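Local coordinates for spherulin 3A (Physarum polycephalum, PDB 1HDF), which serves as a calcium-binding structural protein of the beta/gamma-crystallin family, built as a single domain of two Greek key motifs, at residues K12-F23 against V46-T56. Numbering follows the deposited sequence.
With CA (calcium ion), chain C.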
loop_
_atom_site.group_PDB
_atom_site.type_symbol
_atom_site.label_atom_id
_atom_site.label_comp_id
_atom_site.label_asym_id
_atom_site.label_seq_id
_atom_site.Cartn_x
_atom_site.Cartn_y
_atom_site.Cartn_z
ATOM N N LYS A 12 -8.498 -14.992 -3.754
ATOM C CA LYS A 12 -7.491 -14.135 -4.370
ATOM C C LYS A 12 -6.863 -13.150 -3.380
ATOM O O LYS A 12 -7.568 -12.413 -2.690
ATOM C CB LYS A 12 -8.103 -13.362 -5.542
ATOM C CG LYS A 12 -7.148 -12.353 -6.168
ATOM C CD LYS A 12 -7.783 -11.617 -7.334
ATOM C CE LYS A 12 -6.782 -10.678 -7.971
ATOM N NZ LYS A 12 -7.365 -9.936 -9.128
ATOM N N GLY A 13 -5.535 -13.150 -3.316
ATOM C CA GLY A 13 -4.835 -12.249 -2.417
ATOM C C GLY A 13 -4.699 -12.760 -0.992
ATOM O O GLY A 13 -4.206 -12.048 -0.117
ATOM N N GLU A 14 -5.143 -13.989 -0.749
ATOM C CA GLU A 14 -5.039 -14.562 0.588
ATOM C C GLU A 14 -4.119 -15.764 0.609
ATOM O O GLU A 14 -4.056 -16.537 -0.347
ATOM C CB GLU A 14 -6.393 -15.018 1.111
ATOM C CG GLU A 14 -7.513 -14.027 0.968
ATOM C CD GLU A 14 -8.802 -14.564 1.557
ATOM O OE1 GLU A 14 -9.148 -15.738 1.289
ATOM O OE2 GLU A 14 -9.470 -13.810 2.291
ATOM N N VAL A 15 -3.413 -15.913 1.719
ATOM C CA VAL A 15 -2.513 -17.031 1.909
ATOM C C VAL A 15 -2.765 -17.549 3.313
ATOM O O VAL A 15 -2.758 -16.780 4.274
ATOM C CB VAL A 15 -1.038 -16.605 1.784
ATOM C CG1 VAL A 15 -0.134 -17.799 2.092
ATOM C CG2 VAL A 15 -0.766 -16.085 0.379
ATOM N N PHE A 16 -3.010 -18.848 3.423
ATOM C CA PHE A 16 -3.266 -19.464 4.715
ATOM C C PHE A 16 -2.005 -20.157 5.183
ATOM O O PHE A 16 -1.463 -21.000 4.475
ATOM C CB PHE A 16 -4.394 -20.499 4.620
ATOM C CG PHE A 16 -5.756 -19.914 4.377
ATOM C CD1 PHE A 16 -5.991 -18.542 4.522
ATOM C CD2 PHE A 16 -6.825 -20.744 4.027
ATOM C CE1 PHE A 16 -7.278 -18.008 4.320
ATOM C CE2 PHE A 16 -8.109 -20.224 3.822
ATOM C CZ PHE A 16 -8.338 -18.851 3.970
ATOM N N LEU A 17 -1.545 -19.789 6.375
ATOM C CA LEU A 17 -0.349 -20.371 6.967
ATOM C C LEU A 17 -0.785 -21.253 8.138
ATOM O O LEU A 17 -1.531 -20.809 9.006
ATOM C CB LEU A 17 0.588 -19.259 7.455
ATOM C CG LEU A 17 1.057 -18.260 6.385
ATOM C CD1 LEU A 17 1.964 -17.201 7.012
ATOM C CD2 LEU A 17 1.789 -19.009 5.258
ATOM N N TYR A 18 -0.327 -22.500 8.153
ATOM C CA TYR A 18 -0.689 -23.429 9.217
ATOM C C TYR A 18 0.532 -23.851 10.018
ATOM O O TYR A 18 1.598 -24.102 9.455
ATOM C CB TYR A 18 -1.364 -24.668 8.630
ATOM C CG TYR A 18 -2.543 -24.366 7.738
ATOM C CD1 TYR A 18 -2.356 -23.921 6.431
ATOM C CD2 TYR A 18 -3.849 -24.526 8.203
ATOM C CE1 TYR A 18 -3.445 -23.640 5.604
ATOM C CE2 TYR A 18 -4.939 -24.250 7.392
ATOM C CZ TYR A 18 -4.733 -23.804 6.095
ATOM O OH TYR A 18 -5.817 -23.497 5.302
ATOM N N LYS A 19 0.367 -23.950 11.334
ATOM C CA LYS A 19 1.472 -24.325 12.213
ATOM C C LYS A 19 1.938 -25.772 12.037
ATOM O O LYS A 19 3.124 -26.070 12.192
ATOM C CB LYS A 19 1.087 -24.070 13.674
ATOM C CG LYS A 19 2.238 -24.222 14.644
ATOM C CD LYS A 19 1.849 -23.754 16.035
ATOM C CE LYS A 19 3.019 -23.862 16.997
ATOM N NZ LYS A 19 2.654 -23.341 18.351
ATOM N N HIS A 20 1.017 -26.675 11.725
ATOM C CA HIS A 20 1.407 -28.068 11.526
ATOM C C HIS A 20 1.243 -28.463 10.073
ATOM O O HIS A 20 0.603 -27.752 9.294
ATOM C CB HIS A 20 0.578 -28.994 12.418
ATOM C CG HIS A 20 0.796 -28.765 13.879
ATOM N ND1 HIS A 20 -0.011 -29.319 14.849
ATOM C CD2 HIS A 20 1.714 -28.019 14.537
ATOM C CE1 HIS A 20 0.398 -28.919 16.041
ATOM N NE2 HIS A 20 1.445 -28.129 15.879
ATOM N N VAL A 21 1.829 -29.594 9.702
ATOM C CA VAL A 21 1.720 -30.064 8.332
ATOM C C VAL A 21 0.273 -30.455 8.056
ATOM O O VAL A 21 -0.554 -30.504 8.968
ATOM C CB VAL A 21 2.637 -31.272 8.086
ATOM C CG1 VAL A 21 4.086 -30.845 8.178
ATOM C CG2 VAL A 21 2.341 -32.352 9.104
ATOM N N ASN A 22 -0.030 -30.711 6.790
ATOM C CA ASN A 22 -1.367 -31.101 6.373
ATOM C C ASN A 22 -2.443 -30.098 6.767
ATOM O O ASN A 22 -3.596 -30.465 6.989
ATOM C CB ASN A 22 -1.703 -32.490 6.921
ATOM C CG ASN A 22 -0.612 -33.505 6.619
ATOM O OD1 ASN A 22 -0.108 -33.581 5.488
ATOM N ND2 ASN A 22 -0.235 -34.284 7.630
ATOM N N PHE A 23 -2.055 -28.832 6.864
ATOM C CA PHE A 23 -2.987 -27.752 7.172
ATOM C C PHE A 23 -3.679 -27.868 8.525
ATOM O O PHE A 23 -4.852 -27.524 8.659
ATOM C CB PHE A 23 -4.034 -27.678 6.055
ATOM C CG PHE A 23 -3.489 -28.043 4.692
ATOM C CD1 PHE A 23 -2.409 -27.350 4.146
ATOM C CD2 PHE A 23 -4.028 -29.104 3.975
ATOM C CE1 PHE A 23 -1.870 -27.713 2.909
ATOM C CE2 PHE A 23 -3.494 -29.476 2.734
ATOM C CZ PHE A 23 -2.412 -28.778 2.204
ATOM N N VAL A 46 7.301 -21.173 12.763
ATOM C CA VAL A 46 6.436 -22.302 13.131
ATOM C C VAL A 46 5.594 -22.855 11.983
ATOM O O VAL A 46 4.988 -23.914 12.117
ATOM C CB VAL A 46 5.462 -21.949 14.290
ATOM C CG1 VAL A 46 6.248 -21.370 15.476
ATOM C CG2 VAL A 46 4.379 -20.996 13.801
ATOM N N VAL A 47 5.562 -22.145 10.860
ATOM C CA VAL A 47 4.768 -22.565 9.707
ATOM C C VAL A 47 5.246 -23.886 9.095
ATOM O O VAL A 47 6.431 -24.070 8.838
ATOM C CB VAL A 47 4.753 -21.459 8.619
ATOM C CG1 VAL A 47 3.944 -21.907 7.411
ATOM C CG2 VAL A 47 4.156 -20.188 9.197
ATOM N N SER A 48 4.309 -24.797 8.855
ATOM C CA SER A 48 4.649 -26.093 8.291
ATOM C C SER A 48 3.924 -26.441 6.993
ATOM O O SER A 48 4.401 -27.281 6.238
ATOM C CB SER A 48 4.409 -27.178 9.337
ATOM O OG SER A 48 5.252 -26.956 10.457
ATOM N N SER A 49 2.773 -25.811 6.748
ATOM C CA SER A 49 1.999 -26.039 5.523
ATOM C C SER A 49 1.407 -24.718 5.018
ATOM O O SER A 49 1.172 -23.792 5.797
ATOM C CB SER A 49 0.882 -27.069 5.753
ATOM O OG SER A 49 -0.072 -26.612 6.692
ATOM N N VAL A 50 1.160 -24.633 3.712
ATOM C CA VAL A 50 0.643 -23.401 3.118
ATOM C C VAL A 50 -0.380 -23.598 1.995
ATOM O O VAL A 50 -0.379 -24.612 1.307
ATOM C CB VAL A 50 1.812 -22.552 2.539
ATOM C CG1 VAL A 50 1.295 -21.207 2.028
ATOM C CG2 VAL A 50 2.886 -22.359 3.590
ATOM N N LYS A 51 -1.243 -22.600 1.817
ATOM C CA LYS A 51 -2.246 -22.596 0.764
ATOM C C LYS A 51 -2.252 -21.204 0.142
ATOM O O LYS A 51 -2.360 -20.201 0.850
ATOM C CB LYS A 51 -3.633 -22.904 1.324
ATOM C CG LYS A 51 -3.880 -24.353 1.675
ATOM C CD LYS A 51 -5.308 -24.529 2.153
ATOM C CE LYS A 51 -5.709 -26.002 2.230
ATOM N NZ LYS A 51 -7.117 -26.160 2.721
ATOM N N VAL A 52 -2.134 -21.136 -1.180
ATOM C CA VAL A 52 -2.133 -19.852 -1.875
ATOM C C VAL A 52 -3.367 -19.750 -2.769
ATOM O O VAL A 52 -3.677 -20.671 -3.542
ATOM C CB VAL A 52 -0.852 -19.666 -2.734
ATOM C CG1 VAL A 52 -0.758 -18.220 -3.217
ATOM C CG2 VAL A 52 0.389 -20.024 -1.921
ATOM N N GLY A 53 -4.068 -18.624 -2.662
ATOM C CA GLY A 53 -5.279 -18.429 -3.438
ATOM C C GLY A 53 -5.078 -18.220 -4.924
ATOM O O GLY A 53 -3.943 -18.116 -5.395
ATOM N N PRO A 54 -6.175 -18.162 -5.697
ATOM C CA PRO A 54 -6.090 -17.959 -7.148
ATOM C C PRO A 54 -5.468 -16.606 -7.485
ATOM O O PRO A 54 -5.466 -15.693 -6.649
ATOM C CB PRO A 54 -7.549 -18.068 -7.606
ATOM C CG PRO A 54 -8.324 -17.612 -6.398
ATOM C CD PRO A 54 -7.580 -18.297 -5.267
ATOM N N ASN A 55 -4.934 -16.495 -8.701
ATOM C CA ASN A 55 -4.303 -15.264 -9.170
ATOM C C ASN A 55 -3.416 -14.634 -8.121
ATOM O O ASN A 55 -3.356 -13.410 -8.007
ATOM C CB ASN A 55 -5.363 -14.254 -9.594
ATOM C CG ASN A 55 -6.019 -14.630 -10.893
ATOM O OD1 ASN A 55 -6.690 -13.814 -11.523
ATOM N ND2 ASN A 55 -5.829 -15.877 -11.309
ATOM N N THR A 56 -2.723 -15.468 -7.359
ATOM C CA THR A 56 -1.858 -14.962 -6.308
ATOM C C THR A 56 -0.506 -15.660 -6.285
ATOM O O THR A 56 -0.404 -16.852 -6.555
ATOM C CB THR A 56 -2.520 -15.149 -4.924
ATOM O OG1 THR A 56 -3.817 -14.538 -4.921
ATOM C CG2 THR A 56 -1.665 -14.518 -3.836
HETATM CA CA CA C . 5.393 -26.063 12.557
HETATM O O HOH W 1 5.726 -25.519 14.961
HETATM O O HOH W 2 6.078 -28.516 13.231
#
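K51 and the aromatic residues Y18 and F23 show how a long aliphatic chain can pack across aromatic rings on one face of a Greek key sheet, a face over which the N-terminal arm also lies. K51 CB lies 4.2 Å from F16 CB, its partner in a hydrogen-bonded antiparallel pair. CG then approaches Y18 CE1, and CD passes Y18 OH at 3.4 Å. CE stands over the centre of the F23 ring, 3.9 Å from the centroid, a CH-pi contact. Finally, NZ lies over the same face in a cation-pi interaction while hydrogen-bonding to N9. With CG anti to the carbonyl carbon (chi1 -75°) and the rest extended, the chain runs past the Y18 ring and on over the F23 face. F23 CB in turn covers one face of the Y18 ring.

F23 belongs to the hairpin folded back after K19, and S49 fastens that fold. Its OG, set between backbone N and carbonyl carbon (chi1 64°), donates to H20 O at 2.9 Å and receives a weak bond from F23 N. Alongside, S48 and S49 lie opposite the single residue Y18, a classic beta bulge; the straight S48 N–Y18 O bond measures 2.9 Å, whereas that from S49 N is weak. Within the bulge, S48 OG, also hydrogen-bonded to N88, binds calcium at 2.3 Å, where K19 O, V46 O, two waters and D89 join it, so the ion ties the two segments together.

On the other face, V15 CG1 meets V50 CG1 at 3.7 Å and L17 CD2 meets V50 CG2; V15 and L17 reach V96 and M94 of strand 93-98 in the second sheet, while V50 rests on V79. Strands 15-18 and 49-52 run antiparallel inside their sheet, between strand 27-30 and strand 77-79.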